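Local coordinates for protein KLLA0E03807p (Kluyveromyces lactis, PDB 3SQI) that binds DNA through the domain described here and probably serves as a platform on which the inner kinetochore of budding yeast is assembled, at residues 24-29 / 47-52; 193-198 / 350-355; 321-326 / 344-349. One frame throughout, in Å; residues are numbered along the deposited sequence.

Contact 1 of 3, residues 24-29 / 47-52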
loop_
_atom_site.group_PDB
_atom_site.type_symbol
_atom_site.label_atom_id
_atom_site.label_comp_id
_atom_site.label_asym_id
_atom_site.label_seq_id
_atom_site.Cartn_x
_atom_site.Cartn_y
_atom_site.Cartn_z
ATOM N N HIS A 24 16.820 32.382 0.256
ATOM C CA HIS A 24 15.830 33.440 0.141
ATOM C C HIS A 24 14.467 32.852 -0.220
ATOM O O HIS A 24 13.459 33.182 0.403
ATOM C CB HIS A 24 16.257 34.465 -0.902
ATOM C CG HIS A 24 15.424 35.705 -0.898
ATOM N ND1 HIS A 24 15.707 36.789 -0.095
ATOM C CD2 HIS A 24 14.310 36.031 -1.593
ATOM C CE1 HIS A 24 14.805 37.732 -0.299
ATOM N NE2 HIS A 24 13.945 37.298 -1.202
ATOM N N LYS A 25 14.450 31.972 -1.218
ATOM C CA LYS A 25 13.225 31.288 -1.630
ATOM C C LYS A 25 12.530 30.635 -0.441
ATOM O O LYS A 25 11.345 30.864 -0.183
ATOM C CB LYS A 25 13.548 30.190 -2.650
ATOM C CG LYS A 25 14.319 30.629 -3.892
ATOM C CD LYS A 25 13.436 31.386 -4.875
ATOM C CE LYS A 25 13.223 32.830 -4.438
ATOM N NZ LYS A 25 12.143 33.487 -5.222
ATOM N N TYR A 26 13.293 29.811 0.267
ATOM C CA TYR A 26 12.765 28.941 1.304
ATOM C C TYR A 26 12.215 29.697 2.499
ATOM O O TYR A 26 11.170 29.336 3.037
ATOM C CB TYR A 26 13.853 27.976 1.753
ATOM C CG TYR A 26 13.474 27.070 2.895
ATOM C CD1 TYR A 26 12.285 26.345 2.883
ATOM C CD2 TYR A 26 14.327 26.908 3.975
ATOM C CE1 TYR A 26 11.949 25.502 3.936
ATOM C CE2 TYR A 26 14.004 26.070 5.022
ATOM C CZ TYR A 26 12.818 25.369 5.002
ATOM O OH TYR A 26 12.519 24.539 6.059
ATOM N N THR A 27 12.916 30.739 2.926
ATOM C CA THR A 27 12.447 31.514 4.070
ATOM C C THR A 27 11.339 32.498 3.682
ATOM O O THR A 27 10.441 32.795 4.481
ATOM C CB THR A 27 13.600 32.262 4.745
ATOM O OG1 THR A 27 14.159 33.203 3.821
ATOM C CG2 THR A 27 14.680 31.277 5.194
ATOM N N GLU A 28 11.405 32.997 2.450
ATOM C CA GLU A 28 10.358 33.864 1.921
ATOM C C GLU A 28 9.063 33.084 1.717
ATOM O O GLU A 28 7.978 33.659 1.687
ATOM C CB GLU A 28 10.809 34.518 0.615
ATOM C CG GLU A 28 11.055 36.010 0.737
ATOM C CD GLU A 28 11.914 36.365 1.939
ATOM O OE1 GLU A 28 11.806 37.511 2.424
ATOM O OE2 GLU A 28 12.697 35.504 2.398
ATOM N N TRP A 29 9.195 31.772 1.549
ATOM C CA TRP A 29 8.053 30.867 1.570
ATOM C C TRP A 29 7.618 30.646 3.012
ATOM O O TRP A 29 6.446 30.776 3.345
ATOM C CB TRP A 29 8.438 29.532 0.930
ATOM C CG TRP A 29 7.378 28.470 0.992
ATOM C CD1 TRP A 29 6.232 28.408 0.252
ATOM C CD2 TRP A 29 7.386 27.300 1.817
ATOM N NE1 TRP A 29 5.521 27.278 0.575
ATOM C CE2 TRP A 29 6.206 26.583 1.535
ATOM C CE3 TRP A 29 8.270 26.793 2.773
ATOM C CZ2 TRP A 29 5.893 25.387 2.174
ATOM C CZ3 TRP A 29 7.953 25.603 3.406
ATOM C CH2 TRP A 29 6.777 24.915 3.103
ATOM N N GLN A 47 12.600 18.148 8.600
ATOM C CA GLN A 47 12.210 17.379 7.433
ATOM C C GLN A 47 10.845 17.850 6.952
ATOM O O GLN A 47 10.626 18.044 5.760
ATOM C CB GLN A 47 12.162 15.901 7.791
ATOM C CG GLN A 47 13.490 15.364 8.299
ATOM C CD GLN A 47 13.367 13.977 8.891
ATOM O OE1 GLN A 47 12.325 13.614 9.441
ATOM N NE2 GLN A 47 14.435 13.193 8.788
ATOM N N LYS A 48 9.942 18.072 7.898
ATOM C CA LYS A 48 8.572 18.455 7.585
ATOM C C LYS A 48 8.489 19.629 6.600
ATOM O O LYS A 48 7.821 19.547 5.552
ATOM C CB LYS A 48 7.857 18.830 8.875
ATOM C CG LYS A 48 8.521 18.276 10.127
ATOM C CD LYS A 48 8.111 19.082 11.361
ATOM C CE LYS A 48 6.676 19.601 11.254
ATOM N NZ LYS A 48 6.128 20.165 12.533
ATOM N N TYR A 49 9.183 20.715 6.931
ATOM C CA TYR A 49 9.073 21.953 6.171
ATOM C C TYR A 49 9.815 21.873 4.844
ATOM O O TYR A 49 9.323 22.363 3.831
ATOM C CB TYR A 49 9.580 23.131 7.004
ATOM C CG TYR A 49 8.991 23.180 8.402
ATOM C CD1 TYR A 49 7.695 23.641 8.622
ATOM C CD2 TYR A 49 9.735 22.775 9.503
ATOM C CE1 TYR A 49 7.159 23.690 9.900
ATOM C CE2 TYR A 49 9.207 22.817 10.781
ATOM C CZ TYR A 49 7.920 23.276 10.975
ATOM O OH TYR A 49 7.398 23.321 12.248
ATOM N N ILE A 50 10.993 21.252 4.849
ATOM C CA ILE A 50 11.793 21.103 3.631
ATOM C C ILE A 50 11.065 20.239 2.607
ATOM O O ILE A 50 11.006 20.567 1.420
ATOM C CB ILE A 50 13.162 20.458 3.922
ATOM C CG1 ILE A 50 13.903 21.230 5.014
ATOM C CG2 ILE A 50 14.012 20.398 2.655
ATOM C CD1 ILE A 50 15.202 20.585 5.421
ATOM N N VAL A 51 10.519 19.127 3.085
ATOM C CA VAL A 51 9.765 18.209 2.247
ATOM C C VAL A 51 8.498 18.870 1.704
ATOM O O VAL A 51 8.216 18.809 0.499
ATOM C CB VAL A 51 9.402 16.937 3.016
ATOM C CG1 VAL A 51 8.495 16.066 2.182
ATOM C CG2 VAL A 51 10.661 16.179 3.410
ATOM N N LYS A 52 7.736 19.513 2.581
ATOM C CA LYS A 52 6.580 20.263 2.108
ATOM C C LYS A 52 6.974 21.252 1.005
ATOM O O LYS A 52 6.355 21.286 -0.062
ATOM C CB LYS A 52 5.893 20.991 3.260
ATOM C CG LYS A 52 4.684 21.792 2.819
ATOM C CD LYS A 52 3.776 22.138 3.991
ATOM C CE LYS A 52 2.604 22.989 3.531
ATOM N NZ LYS A 52 1.934 22.385 2.346
#
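Tyr26 and Trp29, one helical turn apart on helix 13-30, lay their aromatic rims against the first turns of helix 47-56, where Tyr49, Ile50 and Lys52 receive them. This is helix-on-helix packing in the N-terminal helical part of the DNA-binding domain. The two short helical segments cross at 107° with their axes 11.4 Å apart, a separation that long aromatic side chains can span. In both aromatic residues CG stands anti to the backbone N (chi1 176° for Tyr26 and 175° for Trp29), and the rings therefore extend side by side towards the second helix.

Tyr26 touches with the far end of its ring. Its OH lies 3.4 Å from CB of Tyr49 and 3.7 Å from CG1 of Ile50, and the same hydroxyl is hydrogen-bonded to the carbonyl oxygen of Phe44. A tyrosine suits this buried place because its ring fills the interior while its one polar atom still finds a partner. Ile50 offers only its CG1 methylene here; its side chain also packs on Leu88 and Leu92 of helix 82-100. Tyr49 likewise contributes its CB and backbone, while its ring leads off from the contact.

Trp29 reaches from Tyr49 to Lys52, about a turn further on. Its CZ3 comes within 3.5 Å of the Tyr49 carbonyl oxygen. Lys52 crosses the indole at about a right angle and sets CG against the ring edge, 3.8 Å from Trp29 CH2. Tyr53 and His57 make edge-to-face pairs with the same indole.

With no hydrogen bond joining the two segments, cohesion comes from dispersion between ring rims and aliphatic carbons. The lysine lends its methylenes while its NZ makes a long, weak ion pair with Glu297, and the tyrosine hydroxyl is satisfied by Phe44.

Contact 2 of 3, residues 193-198 / 350-355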
loop_
_atom_site.group_PDB
_atom_site.type_symbol
_atom_site.label_atom_id
_atom_site.label_comp_id
_atom_site.label_asym_id
_atom_site.label_seq_id
_atom_site.Cartn_x
_atom_site.Cartn_y
_atom_site.Cartn_z
ATOM N N SER A 193 -9.292 -0.060 -9.858
ATOM C CA SER A 193 -8.792 -1.368 -10.259
ATOM C C SER A 193 -8.815 -2.340 -9.079
ATOM O O SER A 193 -7.779 -2.656 -8.493
ATOM C CB SER A 193 -7.375 -1.239 -10.823
ATOM O OG SER A 193 -6.951 -2.438 -11.454
ATOM N N PRO A 194 -10.010 -2.822 -8.728
ATOM C CA PRO A 194 -10.200 -3.694 -7.561
ATOM C C PRO A 194 -9.247 -4.885 -7.540
ATOM O O PRO A 194 -8.732 -5.254 -6.481
ATOM C CB PRO A 194 -11.643 -4.173 -7.718
ATOM C CG PRO A 194 -12.324 -3.056 -8.448
ATOM C CD PRO A 194 -11.284 -2.479 -9.387
ATOM N N PHE A 195 -9.007 -5.476 -8.704
ATOM C CA PHE A 195 -8.209 -6.696 -8.765
ATOM C C PHE A 195 -6.790 -6.449 -8.302
ATOM O O PHE A 195 -6.237 -7.232 -7.531
ATOM C CB PHE A 195 -8.240 -7.289 -10.169
ATOM C CG PHE A 195 -9.617 -7.680 -10.608
ATOM C CD1 PHE A 195 -10.208 -8.838 -10.125
ATOM C CD2 PHE A 195 -10.336 -6.876 -11.477
ATOM C CE1 PHE A 195 -11.490 -9.198 -10.518
ATOM C CE2 PHE A 195 -11.617 -7.230 -11.874
ATOM C CZ PHE A 195 -12.195 -8.393 -11.395
ATOM N N THR A 196 -6.228 -5.332 -8.752
ATOM C CA THR A 196 -4.877 -4.930 -8.379
ATOM C C THR A 196 -4.879 -4.178 -7.048
ATOM O O THR A 196 -3.850 -3.641 -6.625
ATOM C CB THR A 196 -4.222 -4.073 -9.469
ATOM O OG1 THR A 196 -5.098 -2.999 -9.823
ATOM C CG2 THR A 196 -3.954 -4.908 -10.706
ATOM N N CYS A 197 -6.049 -4.110 -6.414
ATOM C CA CYS A 197 -6.163 -3.561 -5.061
ATOM C C CYS A 197 -5.917 -4.623 -3.986
ATOM O O CYS A 197 -6.585 -5.656 -3.961
ATOM C CB CYS A 197 -7.521 -2.900 -4.845
ATOM S SG CYS A 197 -7.768 -2.391 -3.134
ATOM N N PRO A 198 -4.934 -4.373 -3.108
ATOM C CA PRO A 198 -4.491 -5.291 -2.053
ATOM C C PRO A 198 -5.502 -5.406 -0.936
ATOM O O PRO A 198 -5.522 -6.421 -0.241
ATOM C CB PRO A 198 -3.226 -4.618 -1.514
ATOM C CG PRO A 198 -3.467 -3.182 -1.717
ATOM C CD PRO A 198 -4.231 -3.082 -3.028
ATOM N N PRO A 350 -19.800 -7.272 -6.956
ATOM C CA PRO A 350 -20.579 -7.433 -8.188
ATOM C C PRO A 350 -19.688 -7.543 -9.419
ATOM O O PRO A 350 -20.046 -8.241 -10.365
ATOM C CB PRO A 350 -21.390 -6.140 -8.253
ATOM C CG PRO A 350 -21.556 -5.742 -6.834
ATOM C CD PRO A 350 -20.281 -6.137 -6.146
ATOM N N LEU A 351 -18.544 -6.861 -9.410
ATOM C CA LEU A 351 -17.610 -6.930 -10.532
ATOM C C LEU A 351 -16.960 -8.303 -10.599
ATOM O O LEU A 351 -17.016 -8.975 -11.626
ATOM C CB LEU A 351 -16.532 -5.862 -10.414
ATOM C CG LEU A 351 -15.710 -5.698 -11.692
ATOM C CD1 LEU A 351 -16.603 -5.174 -12.814
ATOM C CD2 LEU A 351 -14.503 -4.783 -11.470
ATOM N N LEU A 352 -16.365 -8.722 -9.486
ATOM C CA LEU A 352 -15.775 -10.051 -9.386
ATOM C C LEU A 352 -16.757 -11.121 -9.840
ATOM O O LEU A 352 -16.369 -12.136 -10.411
ATOM C CB LEU A 352 -15.355 -10.349 -7.949
ATOM C CG LEU A 352 -14.683 -11.714 -7.759
ATOM C CD1 LEU A 352 -13.321 -11.739 -8.426
ATOM C CD2 LEU A 352 -14.544 -12.051 -6.289
ATOM N N TYR A 353 -18.034 -10.895 -9.569
ATOM C CA TYR A 353 -19.066 -11.879 -9.877
ATOM C C TYR A 353 -19.317 -11.948 -11.378
ATOM O O TYR A 353 -19.618 -13.012 -11.924
ATOM C CB TYR A 353 -20.351 -11.518 -9.132
ATOM C CG TYR A 353 -21.498 -12.471 -9.352
ATOM C CD1 TYR A 353 -21.483 -13.744 -8.798
ATOM C CD2 TYR A 353 -22.607 -12.091 -10.096
ATOM C CE1 TYR A 353 -22.534 -14.614 -8.991
ATOM C CE2 TYR A 353 -23.664 -12.956 -10.292
ATOM C CZ TYR A 353 -23.623 -14.216 -9.735
ATOM O OH TYR A 353 -24.671 -15.090 -9.925
ATOM N N ARG A 354 -19.176 -10.801 -12.034
ATOM C CA ARG A 354 -19.407 -10.680 -13.469
ATOM C C ARG A 354 -18.221 -11.227 -14.273
ATOM O O ARG A 354 -18.370 -11.615 -15.432
ATOM C CB ARG A 354 -19.686 -9.212 -13.820
ATOM C CG ARG A 354 -19.767 -8.895 -15.307
ATOM C CD ARG A 354 -21.146 -9.158 -15.890
ATOM N NE ARG A 354 -21.367 -8.363 -17.096
ATOM C CZ ARG A 354 -21.928 -7.155 -17.104
ATOM N NH1 ARG A 354 -22.335 -6.602 -15.970
ATOM N NH2 ARG A 354 -22.086 -6.500 -18.248
ATOM N N VAL A 355 -17.047 -11.257 -13.649
ATOM C CA VAL A 355 -15.848 -11.812 -14.273
ATOM C C VAL A 355 -15.647 -13.280 -13.925
ATOM O O VAL A 355 -15.629 -14.140 -14.806
ATOM C CB VAL A 355 -14.593 -11.050 -13.854
ATOM C CG1 VAL A 355 -13.349 -11.803 -14.317
ATOM C CG2 VAL A 355 -14.628 -9.627 -14.410
#
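Phe195 pushes the outer rim of its ring into the last turns of helix 332-355, where three aliphatic side chains receive three successive ring atoms. CE2 lies 3.8 Å from CD2 of Leu351, CE1 lies 3.8 Å from CD1 of Leu352, and CZ comes to 4.1 Å from CG2 of Val355. Leu352 approaches at the edge of the ring, near its plane. Leu351 and Val355 sit one turn apart on the helix, and the ring reaches across both, a span for which a flat, rigid phenylalanine is well suited. Pro194 adds a smaller touch, its CG 4.1 Å from the same Leu351 CD2, which thus serves two neighbours at once. Each leucine turns CG anti to its backbone N (chi1 -168° for Leu351), a setting that carries the methyl groups out to the ring.

Around this first shell, Trp118 of helix 107-118 meets the Phe195 ring edge-to-face and also packs on Leu352. Its NE1, together with NE2 of Gln144, hydrogen-bonds the Phe195 carbonyl oxygen, fixing the backbone from which the ring springs. The loop is further shaped from within: Cys197 N bonds to Pro194 O at 2.9 Å, and Cys197 itself is the N-cap of helix 198-210. Leu390 and Leu391 of helix 388-391 touch Phe195 and Val355 respectively.

The contact thus joins a loop in the CBF3-subunit domain 2 family region, on the approach to one helix, to the end of another through hydrocarbon alone. Its buried ring is held by apolar packing, while the carbonyl oxygen of Phe195 accepts two hydrogen bonds, from tryptophan and glutamine.

Contact 3 of 3, residues 321-326 / 344-349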
loop_
_atom_site.group_PDB
_atom_site.type_symbol
_atom_site.label_atom_id
_atom_site.label_comp_id
_atom_site.label_asym_id
_atom_site.label_seq_id
_atom_site.Cartn_x
_atom_site.Cartn_y
_atom_site.Cartn_z
ATOM N N VAL A 321 -21.793 1.352 2.397
ATOM C CA VAL A 321 -22.610 0.235 1.936
ATOM C C VAL A 321 -23.630 -0.182 2.991
ATOM O O VAL A 321 -23.371 -0.072 4.187
ATOM C CB VAL A 321 -21.744 -0.976 1.632
ATOM C CG1 VAL A 321 -20.833 -0.672 0.464
ATOM C CG2 VAL A 321 -20.959 -1.377 2.882
ATOM N N HIS A 322 -24.791 -0.655 2.555
ATOM C CA HIS A 322 -25.809 -1.098 3.504
ATOM C C HIS A 322 -25.841 -2.611 3.744
ATOM O O HIS A 322 -26.693 -3.104 4.486
ATOM C CB HIS A 322 -27.190 -0.559 3.121
ATOM C CG HIS A 322 -27.244 0.932 3.058
ATOM N ND1 HIS A 322 -26.504 1.663 2.155
ATOM C CD2 HIS A 322 -27.924 1.833 3.805
ATOM C CE1 HIS A 322 -26.735 2.950 2.338
ATOM N NE2 HIS A 322 -27.594 3.080 3.333
ATOM N N VAL A 323 -24.919 -3.336 3.123
ATOM C CA VAL A 323 -24.856 -4.787 3.257
ATOM C C VAL A 323 -23.656 -5.230 4.084
ATOM O O VAL A 323 -22.534 -4.776 3.854
ATOM C CB VAL A 323 -24.733 -5.449 1.878
ATOM C CG1 VAL A 323 -24.304 -6.897 2.020
ATOM C CG2 VAL A 323 -26.038 -5.314 1.113
ATOM N N HIS A 324 -23.871 -6.129 5.036
ATOM C CA HIS A 324 -22.755 -6.572 5.862
ATOM C C HIS A 324 -22.400 -8.046 5.698
ATOM O O HIS A 324 -23.102 -8.932 6.179
ATOM C CB HIS A 324 -23.031 -6.226 7.321
ATOM C CG HIS A 324 -23.353 -4.783 7.531
ATOM N ND1 HIS A 324 -24.568 -4.236 7.182
ATOM C CD2 HIS A 324 -22.606 -3.760 8.012
ATOM C CE1 HIS A 324 -24.567 -2.945 7.465
ATOM N NE2 HIS A 324 -23.385 -2.633 7.968
ATOM N N LEU A 325 -21.287 -8.288 5.015
ATOM C CA LEU A 325 -20.723 -9.623 4.884
ATOM C C LEU A 325 -19.868 -9.963 6.099
ATOM O O LEU A 325 -19.814 -11.114 6.534
ATOM C CB LEU A 325 -19.912 -9.728 3.592
ATOM C CG LEU A 325 -20.728 -9.370 2.344
ATOM C CD1 LEU A 325 -19.926 -9.592 1.072
ATOM C CD2 LEU A 325 -22.032 -10.163 2.296
ATOM N N PHE A 326 -19.193 -8.949 6.632
ATOM C CA PHE A 326 -18.440 -9.096 7.873
ATOM C C PHE A 326 -19.291 -8.768 9.098
ATOM O O PHE A 326 -20.297 -8.070 8.993
ATOM C CB PHE A 326 -17.164 -8.252 7.839
ATOM C CG PHE A 326 -16.096 -8.828 6.958
ATOM C CD1 PHE A 326 -15.357 -9.923 7.377
ATOM C CD2 PHE A 326 -15.843 -8.292 5.707
ATOM C CE1 PHE A 326 -14.378 -10.470 6.565
ATOM C CE2 PHE A 326 -14.872 -8.840 4.891
ATOM C CZ PHE A 326 -14.139 -9.931 5.322
ATOM N N VAL A 344 -14.991 -2.128 0.983
ATOM C CA VAL A 344 -14.277 -2.437 -0.254
ATOM C C VAL A 344 -14.855 -3.692 -0.900
ATOM O O VAL A 344 -15.175 -3.709 -2.099
ATOM C CB VAL A 344 -12.769 -2.631 -0.046
ATOM C CG1 VAL A 344 -12.071 -2.696 -1.396
ATOM C CG2 VAL A 344 -12.203 -1.495 0.774
ATOM N N LEU A 345 -14.997 -4.736 -0.089
ATOM C CA LEU A 345 -15.480 -6.026 -0.563
ATOM C C LEU A 345 -16.811 -5.844 -1.260
ATOM O O LEU A 345 -16.965 -6.194 -2.427
ATOM C CB LEU A 345 -15.656 -6.989 0.610
ATOM C CG LEU A 345 -15.913 -8.456 0.271
ATOM C CD1 LEU A 345 -14.618 -9.141 -0.182
ATOM C CD2 LEU A 345 -16.516 -9.188 1.470
ATOM N N VAL A 346 -17.757 -5.267 -0.527
ATOM C CA VAL A 346 -19.141 -5.122 -0.959
ATOM C C VAL A 346 -19.253 -4.161 -2.127
ATOM O O VAL A 346 -20.196 -4.227 -2.915
ATOM C CB VAL A 346 -20.031 -4.613 0.203
ATOM C CG1 VAL A 346 -21.393 -4.174 -0.304
ATOM C CG2 VAL A 346 -20.179 -5.686 1.274
ATOM N N THR A 347 -18.281 -3.262 -2.238
ATOM C CA THR A 347 -18.301 -2.288 -3.316
ATOM C C THR A 347 -17.903 -2.954 -4.618
ATOM O O THR A 347 -18.506 -2.701 -5.664
ATOM C CB THR A 347 -17.341 -1.118 -3.050
ATOM O OG1 THR A 347 -17.699 -0.463 -1.825
ATOM C CG2 THR A 347 -17.406 -0.115 -4.191
ATOM N N SER A 348 -16.872 -3.797 -4.545
ATOM C CA SER A 348 -16.279 -4.378 -5.747
ATOM C C SER A 348 -16.735 -5.807 -6.090
ATOM O O SER A 348 -16.338 -6.354 -7.117
ATOM C CB SER A 348 -14.745 -4.297 -5.662
ATOM O OG SER A 348 -14.303 -2.963 -5.410
ATOM N N LEU A 349 -17.571 -6.408 -5.248
ATOM C CA LEU A 349 -17.948 -7.818 -5.429
ATOM C C LEU A 349 -18.785 -8.108 -6.683
ATOM O O LEU A 349 -18.532 -9.088 -7.381
ATOM C CB LEU A 349 -18.662 -8.364 -4.188
ATOM C CG LEU A 349 -18.311 -9.818 -3.888
ATOM C CD1 LEU A 349 -16.805 -9.994 -3.935
ATOM C CD2 LEU A 349 -18.867 -10.236 -2.540
#
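Val321, Val323 and Leu325 turn from an irregular loop onto helix 332-355, the very helix that this loop leads into, so the arrangement is a chain segment folded back over a later turn of its own following helix. His322 and His324, on the other side of the loop, point away, as suits polar residues at an exposed surface.

Aliphatic contacts dominate. Val346 lies at their middle, its CG1 anti to the backbone N (chi1 168°), and its two branches divide the work. CG1 meets CG1 of Val321 at 3.6 Å and comes to 4.2 Å from CB of Val323; CG2 faces Leu325 CG at 3.9 Å. A beta-branched valine fits here because both methyls start directly at CB and can face different neighbours. With an alanine here both branches are gone, and Val321 and Leu325 would probably lose their shared packing partner, opening a gap between loop and helix. Leu325 also touches two leucines one turn apart, its CD1 3.5 Å from CD2 of Leu345 and 3.8 Å from CD2 of Leu349.

Polar interactions come from the preceding turn of the helix instead of from residues 344-349. The side-chain amide of Asn342 gives ND2 to the carbonyl oxygen of Val323 and takes the N-H of Leu325 on OD1, pairing with the loop backbone at two points as a neighbouring strand might. The pair of bonds ties the loop backbone at Val323 and Leu325 to the helix.

The aromatic contribution is Phe326, whose ring also meets Phe338 with the planes at about 45°. Across the contact it crosses Leu345 at about a right angle, CE2 lying 3.8 Å from the methyl CD2.

Contacts 2 and 3 are neighbours on helix 332-355: 344-349 and 350-355 are consecutive six-residue segments of it, and contact 3 is nested within the long run of chain that contact 2 closes. Their centres are about 12 Å apart, and they touch where Pro194 CG lies 3.6 Å from Ser348 OG. The helix thus carries both the loop 321-326 and the 193-198 segment. Contact 1 belongs to a separate helical part near the N-terminus, across the chain's centre, about 42 Å from contact 2 and 43 Å from contact 3 between centres. None touches the bound DNA: nearest atoms lie about 30, 20 and 19 Å from it for contacts 1, 2 and 3.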